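Local coordinates for DNA mismatch repair protein PMS1 (Saccharomyces cerevisiae, PDB 3H4L) that takes part in DNA mismatch repair, with an N-terminal domain of the histidine kinase, gyrase B and HSP90-like ATPase family that binds an ATP analogue, at residues L236-N239 and P240-N243; F284-N288 and K289-E293; V337-L340 and H341-A345. One frame throughout, in Å; residues are numbered along the deposited sequence.

How the contacts relate
Each contact lies where the chain enters or leaves a strand or helix. Contact 2 is partly buried and nearest the chain centre, about 9 Å from it centre to centre, and holds a hairpin-like return largely by apolar packing on both faces of an edge strand. Contacts 1 and 3 lie at the surface, their centres about 29 and 21 Å from the chain centre, and use polar side chains to hold backbone N-H groups. These two meet at the start of helix 343-362, where F241 packs on A345 and H341 NE2 pairs with N243 N. Contacts 2 and 3 meet through V287, V292 and I338, while contacts 1 and 2 share a sheet without touching.

Contact 1 of 3, residues L236-N239 and P240-N243; sequences LDLN and PFKN
L238 and F241 close the turn that takes the chain out of strand 229-237. F241 N donates to L238 O over 2.8 Å, with N239 and P240 at the corners of a type I beta turn. Packing is densest on the inner side. There the L238 side chain crosses that of F241 at about a right angle, its CG 3.9 Å from F241 CB, and F241 turns the edge of its ring, not a face, to L238 O. A chi1 of -69° places the ring beside the phenylalanine's own backbone N, which brings that edge near the carbonyl oxygen.

The outer side is more open and is organised by polar groups. D237 carries its CG anti to the backbone N (chi1 -173°), which brings OD1 forward to accept N239 N at 3.2 Å, an Asx turn. N239 ND2 binds the same OD1, also at 3.2 Å, and both donors come from one face of the carboxylate, above its plane; a weak bond from ND2 to OD2 adds little. Two N-H groups thus grip a single oxygen, and P240, an exposed residue, sets CD 3.4 Å from D237 OD1. Past the proline the extended chain of K242 runs across N239 O, which lies 3.0 Å from K242 CG, before NZ bonds to L258 O.

N239 OD1 accepts from Y260 N, so the asparagine joins the turn to the chain leading into neighbouring strand 261-269, with which L236 pairs by backbone bonds. On the other flank helix 343-362 closes the apolar side, V346 and I349 lying against L238 and A345 against F241.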
ATOM      1  N   LEU B 236      -4.140  -5.092  38.659  1.00 60.74           N
ATOM      2  CA  LEU B 236      -4.067  -4.041  39.670  1.00 61.43           C
ATOM      3  C   LEU B 236      -5.314  -4.088  40.552  1.00 63.06           C
ATOM      4  O   LEU B 236      -6.395  -3.675  40.134  1.00 63.80           O
ATOM      5  CB  LEU B 236      -3.989  -2.670  39.001  1.00 60.18           C
ATOM      6  CG  LEU B 236      -3.014  -2.546  37.833  1.00 59.21           C
ATOM      7  CD1 LEU B 236      -3.162  -1.178  37.179  1.00 57.94           C
ATOM      8  CD2 LEU B 236      -1.597  -2.769  38.332  1.00 59.90           C
ATOM      9  N   ASP B 237      -5.175  -4.604  41.768  1.00 64.88           N
ATOM     10  CA  ASP B 237      -6.314  -4.666  42.676  1.00 66.51           C
ATOM     11  C   ASP B 237      -6.505  -3.266  43.243  1.00 66.57           C
ATOM     12  O   ASP B 237      -5.659  -2.769  43.986  1.00 66.63           O
ATOM     13  CB  ASP B 237      -6.041  -5.654  43.808  1.00 68.76           C
ATOM     14  CG  ASP B 237      -7.256  -5.878  44.684  1.00 70.83           C
ATOM     15  OD1 ASP B 237      -7.763  -4.892  45.259  1.00 71.63           O
ATOM     16  OD2 ASP B 237      -7.703  -7.040  44.796  1.00 72.64           O
ATOM     17  N   LEU B 238      -7.620  -2.631  42.902  1.00 66.47           N
ATOM     18  CA  LEU B 238      -7.875  -1.274  43.362  1.00 66.38           C
ATOM     19  C   LEU B 238      -9.065  -1.147  44.319  1.00 67.44           C
ATOM     20  O   LEU B 238      -9.464  -0.036  44.670  1.00 67.82           O
ATOM     21  CB  LEU B 238      -8.091  -0.376  42.145  1.00 65.62           C
ATOM     22  CG  LEU B 238      -7.614   1.070  42.239  1.00 65.83           C
ATOM     23  CD1 LEU B 238      -6.098   1.113  42.290  1.00 65.67           C
ATOM     24  CD2 LEU B 238      -8.095   1.833  41.035  1.00 66.92           C
ATOM     25  N   ASN B 239      -9.617  -2.280  44.746  1.00 68.50           N
ATOM     26  CA  ASN B 239     -10.772  -2.304  45.649  1.00 69.64           C
ATOM     27  C   ASN B 239     -10.659  -1.429  46.904  1.00 71.12           C
ATOM     28  O   ASN B 239     -11.621  -0.760  47.289  1.00 71.80           O
ATOM     29  CB  ASN B 239     -11.080  -3.748  46.055  1.00 69.10           C
ATOM     30  CG  ASN B 239     -11.578  -4.588  44.891  1.00 69.17           C
ATOM     31  OD1 ASN B 239     -12.643  -4.328  44.335  1.00 68.38           O
ATOM     32  ND2 ASN B 239     -10.805  -5.600  44.514  1.00 68.99           N
ATOM     33  N   PRO B 240      -9.495  -1.433  47.574  1.00 71.69           N
ATOM     34  CA  PRO B 240      -9.368  -0.602  48.773  1.00 72.04           C
ATOM     35  C   PRO B 240      -9.112   0.871  48.445  1.00 73.15           C
ATOM     36  O   PRO B 240      -8.770   1.655  49.328  1.00 73.14           O
ATOM     37  CB  PRO B 240      -8.192  -1.241  49.498  1.00 72.06           C
ATOM     38  CG  PRO B 240      -7.315  -1.667  48.366  1.00 71.22           C
ATOM     39  CD  PRO B 240      -8.313  -2.301  47.415  1.00 71.42           C
ATOM     40  N   PHE B 241      -9.277   1.245  47.178  1.00 74.18           N
ATOM     41  CA  PHE B 241      -9.042   2.625  46.766  1.00 74.35           C
ATOM     42  C   PHE B 241     -10.262   3.365  46.224  1.00 74.92           C
ATOM     43  O   PHE B 241     -10.147   4.522  45.819  1.00 74.48           O
ATOM     44  CB  PHE B 241      -7.921   2.690  45.725  1.00 75.05           C
ATOM     45  CG  PHE B 241      -6.558   2.360  46.269  1.00 74.41           C
ATOM     46  CD1 PHE B 241      -6.259   1.077  46.708  1.00 74.20           C
ATOM     47  CD2 PHE B 241      -5.564   3.331  46.315  1.00 74.65           C
ATOM     48  CE1 PHE B 241      -4.989   0.762  47.183  1.00 74.89           C
ATOM     49  CE2 PHE B 241      -4.294   3.027  46.786  1.00 75.52           C
ATOM     50  CZ  PHE B 241      -4.005   1.738  47.221  1.00 74.96           C
ATOM     51  N   LYS B 242     -11.423   2.716  46.189  1.00 75.41           N
ATOM     52  CA  LYS B 242     -12.614   3.410  45.714  1.00 76.87           C
ATOM     53  C   LYS B 242     -13.063   4.353  46.830  1.00 78.06           C
ATOM     54  O   LYS B 242     -13.142   3.951  47.993  1.00 77.91           O
ATOM     55  CB  LYS B 242     -13.713   2.417  45.331  1.00 76.76           C
ATOM     56  CG  LYS B 242     -13.643   1.064  46.003  1.00 75.88           C
ATOM     57  CD  LYS B 242     -14.678   0.155  45.376  1.00 75.67           C
ATOM     58  CE  LYS B 242     -14.912  -1.094  46.191  1.00 75.92           C
ATOM     59  NZ  LYS B 242     -16.040  -1.873  45.614  1.00 75.31           N
ATOM     60  N   ASN B 243     -13.358   5.603  46.464  1.00 80.17           N
ATOM     61  CA  ASN B 243     -13.711   6.655  47.422  1.00 82.17           C
ATOM     62  C   ASN B 243     -15.145   6.895  47.894  1.00 83.44           C
ATOM     63  O   ASN B 243     -15.363   7.082  49.089  1.00 84.45           O
ATOM     64  CB  ASN B 243     -13.131   7.982  46.931  1.00 82.07           C
TER

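Contact 2 of 3, residues F284-N288 and K289-E293; sequences FIYVN and KRPVE
V292 presses back onto strand 283-287 between I285 and V287, and apolar contacts make up most of this turn. V292 CG2 meets V287 CG2 at 3.6 Å and I285 CG1 at 4.0 Å, each pair of side chains crossing at about a right angle. V292 holds CG2 between its backbone N and carbonyl carbon, CG1 being anti to that carbon (chi1 -66°), and this lets the one methyl serve both neighbours. On the other face of the strand P291 lies beside the Y286 ring, its CG 3.9 Å from CE2, the two meeting at a slant.

Backbone polar contacts are sparse. Y286 and P291 form a single beta bridge, a pair of the non-hydrogen-bonded kind; of the links flanking it, only V292 N to I285 O is a hydrogen bond, weak at 3.4 Å though fairly straight at 164°. N288 and K289, both in left-handed backbone conformations, reverse the chain between the two arms. Outside the turn, K289 N bonds to N319 OD1, P291 O accepts from K335 NZ, and Y286 OH reaches G180 O at helix 167-184.

With one weak backbone bond across it, the return probably owes much of its hold to apolar contacts, V292 on the I285 and V287 side and P291 on the Y286 side.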
ATOM      1  N   PHE B 284       0.799   2.195  21.997  1.00 50.96           N
ATOM      2  CA  PHE B 284      -0.661   2.062  21.926  1.00 49.00           C
ATOM      3  C   PHE B 284      -1.243   1.602  23.263  1.00 49.74           C
ATOM      4  O   PHE B 284      -0.761   0.635  23.863  1.00 48.95           O
ATOM      5  CB  PHE B 284      -1.076   1.031  20.865  1.00 45.52           C
ATOM      6  CG  PHE B 284      -0.592   1.344  19.486  1.00 44.17           C
ATOM      7  CD1 PHE B 284       0.699   1.030  19.103  1.00 44.15           C
ATOM      8  CD2 PHE B 284      -1.434   1.953  18.559  1.00 44.46           C
ATOM      9  CE1 PHE B 284       1.149   1.316  17.814  1.00 42.92           C
ATOM     10  CE2 PHE B 284      -0.991   2.244  17.268  1.00 43.31           C
ATOM     11  CZ  PHE B 284       0.303   1.923  16.898  1.00 41.52           C
ATOM     12  N   ILE B 285      -2.295   2.279  23.712  1.00 49.59           N
ATOM     13  CA  ILE B 285      -2.955   1.934  24.974  1.00 50.86           C
ATOM     14  C   ILE B 285      -4.449   1.821  24.752  1.00 49.70           C
ATOM     15  O   ILE B 285      -5.065   2.679  24.111  1.00 49.11           O
ATOM     16  CB  ILE B 285      -2.759   3.009  26.024  1.00 51.88           C
ATOM     17  CG1 ILE B 285      -3.272   4.324  25.437  1.00 54.47           C
ATOM     18  CG2 ILE B 285      -1.308   3.072  26.445  1.00 51.24           C
ATOM     19  CD1 ILE B 285      -3.015   5.520  26.237  1.00 55.68           C
ATOM     20  N   TYR B 286      -5.037   0.776  25.309  1.00 49.06           N
ATOM     21  CA  TYR B 286      -6.458   0.571  25.155  1.00 49.50           C
ATOM     22  C   TYR B 286      -7.175   0.318  26.473  1.00 50.42           C
ATOM     23  O   TYR B 286      -6.645  -0.323  27.380  1.00 47.57           O
ATOM     24  CB  TYR B 286      -6.722  -0.617  24.238  1.00 49.12           C
ATOM     25  CG  TYR B 286      -5.917  -0.648  22.967  1.00 47.19           C
ATOM     26  CD1 TYR B 286      -4.592  -1.075  22.970  1.00 45.11           C
ATOM     27  CD2 TYR B 286      -6.507  -0.328  21.745  1.00 46.15           C
ATOM     28  CE1 TYR B 286      -3.883  -1.202  21.785  1.00 47.11           C
ATOM     29  CE2 TYR B 286      -5.807  -0.447  20.559  1.00 45.46           C
ATOM     30  CZ  TYR B 286      -4.499  -0.895  20.581  1.00 45.62           C
ATOM     31  OH  TYR B 286      -3.836  -1.112  19.395  1.00 42.58           O
ATOM     32  N   VAL B 287      -8.393   0.839  26.564  1.00 52.11           N
ATOM     33  CA  VAL B 287      -9.233   0.642  27.731  1.00 53.71           C
ATOM     34  C   VAL B 287     -10.498   0.023  27.157  1.00 54.59           C
ATOM     35  O   VAL B 287     -11.256   0.671  26.430  1.00 54.30           O
ATOM     36  CB  VAL B 287      -9.551   1.970  28.438  1.00 53.74           C
ATOM     37  CG1 VAL B 287     -10.491   1.724  29.616  1.00 55.31           C
ATOM     38  CG2 VAL B 287      -8.262   2.606  28.921  1.00 52.90           C
ATOM     39  N   ASN B 288     -10.702  -1.251  27.471  1.00 56.32           N
ATOM     40  CA  ASN B 288     -11.844  -1.999  26.962  1.00 57.82           C
ATOM     41  C   ASN B 288     -11.864  -1.978  25.432  1.00 58.42           C
ATOM     42  O   ASN B 288     -12.830  -1.534  24.810  1.00 58.89           O
ATOM     43  CB  ASN B 288     -13.165  -1.456  27.523  1.00 56.41           C
ATOM     44  CG  ASN B 288     -13.272  -1.624  29.031  1.00 56.14           C
ATOM     45  OD1 ASN B 288     -12.749  -2.584  29.611  1.00 51.41           O
ATOM     46  ND2 ASN B 288     -13.965  -0.693  29.675  1.00 56.61           N
ATOM     47  N   LYS B 289     -10.759  -2.444  24.854  1.00 59.21           N
ATOM     48  CA  LYS B 289     -10.561  -2.564  23.411  1.00 59.77           C
ATOM     49  C   LYS B 289     -10.789  -1.353  22.512  1.00 59.99           C
ATOM     50  O   LYS B 289     -11.133  -1.509  21.345  1.00 60.97           O
ATOM     51  CB  LYS B 289     -11.392  -3.732  22.890  1.00 60.37           C
ATOM     52  CG  LYS B 289     -11.214  -5.019  23.684  1.00 61.40           C
ATOM     53  CD  LYS B 289      -9.762  -5.472  23.682  1.00 65.08           C
ATOM     54  CE  LYS B 289      -9.602  -6.839  24.341  1.00 67.45           C
ATOM     55  NZ  LYS B 289      -8.180  -7.309  24.351  1.00 67.06           N
ATOM     56  N   ARG B 290     -10.582  -0.152  23.030  1.00 62.01           N
ATOM     57  CA  ARG B 290     -10.772   1.039  22.216  1.00 65.06           C
ATOM     58  C   ARG B 290      -9.602   1.995  22.377  1.00 66.02           C
ATOM     59  O   ARG B 290      -9.221   2.335  23.499  1.00 65.76           O
ATOM     60  CB  ARG B 290     -12.073   1.737  22.611  1.00 67.27           C
ATOM     61  CG  ARG B 290     -13.276   0.819  22.542  1.00 71.05           C
ATOM     62  CD  ARG B 290     -14.537   1.484  23.055  1.00 74.16           C
ATOM     63  NE  ARG B 290     -15.684   0.584  22.970  1.00 76.75           N
ATOM     64  CZ  ARG B 290     -16.905   0.892  23.395  1.00 78.48           C
ATOM     65  NH1 ARG B 290     -17.137   2.081  23.938  1.00 79.32           N
ATOM     66  NH2 ARG B 290     -17.894   0.014  23.278  1.00 79.28           N
ATOM     67  N   PRO B 291      -9.003   2.434  21.255  1.00 66.65           N
ATOM     68  CA  PRO B 291      -7.876   3.359  21.361  1.00 68.19           C
ATOM     69  C   PRO B 291      -8.308   4.537  22.204  1.00 70.12           C
ATOM     70  O   PRO B 291      -9.363   5.115  21.966  1.00 71.74           O
ATOM     71  CB  PRO B 291      -7.621   3.757  19.912  1.00 66.48           C
ATOM     72  CG  PRO B 291      -7.931   2.517  19.185  1.00 66.89           C
ATOM     73  CD  PRO B 291      -9.224   2.051  19.852  1.00 66.78           C
ATOM     74  N   VAL B 292      -7.506   4.872  23.204  1.00 72.20           N
ATOM     75  CA  VAL B 292      -7.812   5.987  24.080  1.00 74.68           C
ATOM     76  C   VAL B 292      -6.555   6.824  24.252  1.00 76.24           C
ATOM     77  O   VAL B 292      -5.445   6.302  24.166  1.00 76.60           O
ATOM     78  CB  VAL B 292      -8.298   5.492  25.459  1.00 75.03           C
ATOM     79  CG1 VAL B 292      -9.636   4.767  25.315  1.00 75.49           C
ATOM     80  CG2 VAL B 292      -7.264   4.565  26.066  1.00 75.50           C
ATOM     81  N   GLU B 293      -6.734   8.123  24.475  1.00 78.42           N
ATOM     82  CA  GLU B 293      -5.611   9.045  24.657  1.00 80.27           C
ATOM     83  C   GLU B 293      -5.266   9.175  26.141  1.00 80.92           C
ATOM     84  O   GLU B 293      -5.683  10.127  26.800  1.00 81.44           O
ATOM     85  CB  GLU B 293      -5.963  10.430  24.100  1.00 80.73           C
ATOM     86  CG  GLU B 293      -6.463  10.417  22.662  1.00 83.37           C
ATOM     87  CD  GLU B 293      -5.346  10.457  21.637  1.00 83.13           C
ATOM     88  OE1 GLU B 293      -4.937  11.573  21.249  1.00 84.69           O
ATOM     89  OE2 GLU B 293      -4.876   9.375  21.223  1.00 83.26           O
TER

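Contact 3 of 3, residues V337-L340 and H341-A345; sequences VILL and HNERA
At the N-terminus of helix 343-362 the first-turn residue E343 reaches back over the incoming chain and takes hold of L340. Its OE1 accepts from L340 N at 2.7 Å, the N-H...O angle being 171°, almost straight, and the donor meeting the oxygen nearly in line with the C-O bond. E343 gets there by swinging CG anti to its own backbone nitrogen (chi1 -166°) and then bending at chi2, which folds the carboxylate toward the preceding loop. The same oxygen lies 3.4 Å from L339 CA and 3.7 Å from L340 CB, where the leucine and glutamate side chains cross at about a right angle.

N342 is the N-cap: its OD1 accepts from A345 N at 3.1 Å in the carbonyl plane, beside a weak bond from the same N-H to N342 O. One asparagine thus caps the helix proper while the glutamate after it ties down the approach, and the negative carboxylate so near the positive end of the helix dipole is probably favoured there. Exchanging E343 for an alanine would probably leave L340 N without this acceptor and remove the side-chain tie from helix 343-362 back to L340, though backbone bonds of the approach to D328 and L326 would remain.

H341 lies between L340 and the N-cap. N342 CB sits 4.3 Å from the plane of the H341 imidazole, over one face and offset toward the rim, while NE2 bonds to N243 N and the backbone O to Y260 OH. The buried L340 side chain packs against Y294 and I327.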
ATOM      1  N   VAL B 337     -11.517  11.192  25.899  1.00 92.63           N
ATOM      2  CA  VAL B 337     -10.506  11.516  26.891  1.00 91.21           C
ATOM      3  C   VAL B 337     -11.098  10.861  28.127  1.00 90.41           C
ATOM      4  O   VAL B 337     -12.022  11.396  28.743  1.00 90.25           O
ATOM      5  CB  VAL B 337     -10.395  13.039  27.117  1.00 91.14           C
ATOM      6  CG1 VAL B 337      -9.603  13.321  28.381  1.00 90.94           C
ATOM      7  CG2 VAL B 337      -9.726  13.694  25.921  1.00 90.23           C
ATOM      8  N   ILE B 338     -10.588   9.688  28.472  1.00 89.41           N
ATOM      9  CA  ILE B 338     -11.113   8.968  29.621  1.00 88.78           C
ATOM     10  C   ILE B 338     -10.360   9.201  30.927  1.00 87.92           C
ATOM     11  O   ILE B 338      -9.135   9.368  30.944  1.00 88.12           O
ATOM     12  CB  ILE B 338     -11.135   7.457  29.358  1.00 88.93           C
ATOM     13  CG1 ILE B 338      -9.706   6.943  29.204  1.00 88.57           C
ATOM     14  CG2 ILE B 338     -11.948   7.160  28.110  1.00 88.35           C
ATOM     15  CD1 ILE B 338      -9.615   5.447  29.194  1.00 89.44           C
ATOM     16  N   LEU B 339     -11.115   9.215  32.020  1.00 85.65           N
ATOM     17  CA  LEU B 339     -10.551   9.394  33.346  1.00 83.12           C
ATOM     18  C   LEU B 339     -11.136   8.282  34.203  1.00 81.75           C
ATOM     19  O   LEU B 339     -12.358   8.137  34.290  1.00 81.12           O
ATOM     20  CB  LEU B 339     -10.930  10.760  33.923  1.00 82.57           C
ATOM     21  CG  LEU B 339     -10.546  12.009  33.125  1.00 82.62           C
ATOM     22  CD1 LEU B 339     -10.680  13.230  34.020  1.00 82.21           C
ATOM     23  CD2 LEU B 339      -9.117  11.898  32.615  1.00 83.01           C
ATOM     24  N   LEU B 340     -10.261   7.486  34.812  1.00 80.35           N
ATOM     25  CA  LEU B 340     -10.698   6.379  35.660  1.00 78.46           C
ATOM     26  C   LEU B 340     -10.977   6.840  37.090  1.00 77.45           C
ATOM     27  O   LEU B 340     -10.607   7.950  37.486  1.00 76.44           O
ATOM     28  CB  LEU B 340      -9.644   5.262  35.673  1.00 77.33           C
ATOM     29  CG  LEU B 340      -9.299   4.571  34.350  1.00 76.83           C
ATOM     30  CD1 LEU B 340      -8.262   3.487  34.609  1.00 75.81           C
ATOM     31  CD2 LEU B 340     -10.548   3.971  33.724  1.00 76.55           C
ATOM     32  N   HIS B 341     -11.641   5.976  37.854  1.00 76.68           N
ATOM     33  CA  HIS B 341     -11.996   6.260  39.242  1.00 76.23           C
ATOM     34  C   HIS B 341     -10.767   6.284  40.149  1.00 75.57           C
ATOM     35  O   HIS B 341     -10.139   5.245  40.385  1.00 75.48           O
ATOM     36  CB  HIS B 341     -12.978   5.205  39.750  1.00 76.46           C
ATOM     37  CG  HIS B 341     -13.413   5.420  41.164  1.00 76.79           C
ATOM     38  ND1 HIS B 341     -14.186   6.494  41.548  1.00 76.45           N
ATOM     39  CD2 HIS B 341     -13.175   4.705  42.288  1.00 76.57           C
ATOM     40  CE1 HIS B 341     -14.406   6.430  42.850  1.00 76.62           C
ATOM     41  NE2 HIS B 341     -13.803   5.354  43.322  1.00 76.19           N
ATOM     42  N   ASN B 342     -10.435   7.468  40.664  1.00 74.18           N
ATOM     43  CA  ASN B 342      -9.272   7.629  41.534  1.00 72.63           C
ATOM     44  C   ASN B 342      -8.035   7.329  40.680  1.00 71.68           C
ATOM     45  O   ASN B 342      -7.202   6.496  41.039  1.00 71.28           O
ATOM     46  CB  ASN B 342      -9.363   6.646  42.709  1.00 72.14           C
ATOM     47  CG  ASN B 342      -8.394   6.971  43.830  1.00 72.42           C
ATOM     48  OD1 ASN B 342      -7.205   7.199  43.602  1.00 72.86           O
ATOM     49  ND2 ASN B 342      -8.899   6.981  45.055  1.00 73.07           N
ATOM     50  N   GLU B 343      -7.924   8.015  39.547  1.00 70.61           N
ATOM     51  CA  GLU B 343      -6.808   7.796  38.638  1.00 69.88           C
ATOM     52  C   GLU B 343      -5.442   7.953  39.305  1.00 68.84           C
ATOM     53  O   GLU B 343      -4.476   7.307  38.895  1.00 67.90           O
ATOM     54  CB  GLU B 343      -6.925   8.729  37.425  1.00 70.67           C
ATOM     55  CG  GLU B 343      -6.014   8.343  36.257  1.00 73.38           C
ATOM     56  CD  GLU B 343      -6.597   8.712  34.893  1.00 74.75           C
ATOM     57  OE1 GLU B 343      -7.665   8.169  34.529  1.00 73.98           O
ATOM     58  OE2 GLU B 343      -5.988   9.542  34.182  1.00 75.68           O
ATOM     59  N   ARG B 344      -5.361   8.796  40.332  1.00 67.42           N
ATOM     60  CA  ARG B 344      -4.101   9.013  41.044  1.00 66.40           C
ATOM     61  C   ARG B 344      -3.568   7.704  41.645  1.00 65.60           C
ATOM     62  O   ARG B 344      -2.380   7.395  41.530  1.00 63.74           O
ATOM     63  CB  ARG B 344      -4.291  10.062  42.135  1.00 65.97           C
ATOM     64  N   ALA B 345      -4.452   6.938  42.280  1.00 65.49           N
ATOM     65  CA  ALA B 345      -4.069   5.663  42.872  1.00 65.41           C
ATOM     66  C   ALA B 345      -3.638   4.722  41.749  1.00 66.33           C
ATOM     67  O   ALA B 345      -2.550   4.155  41.787  1.00 67.27           O
ATOM     68  CB  ALA B 345      -5.239   5.066  43.637  1.00 63.66           C
TER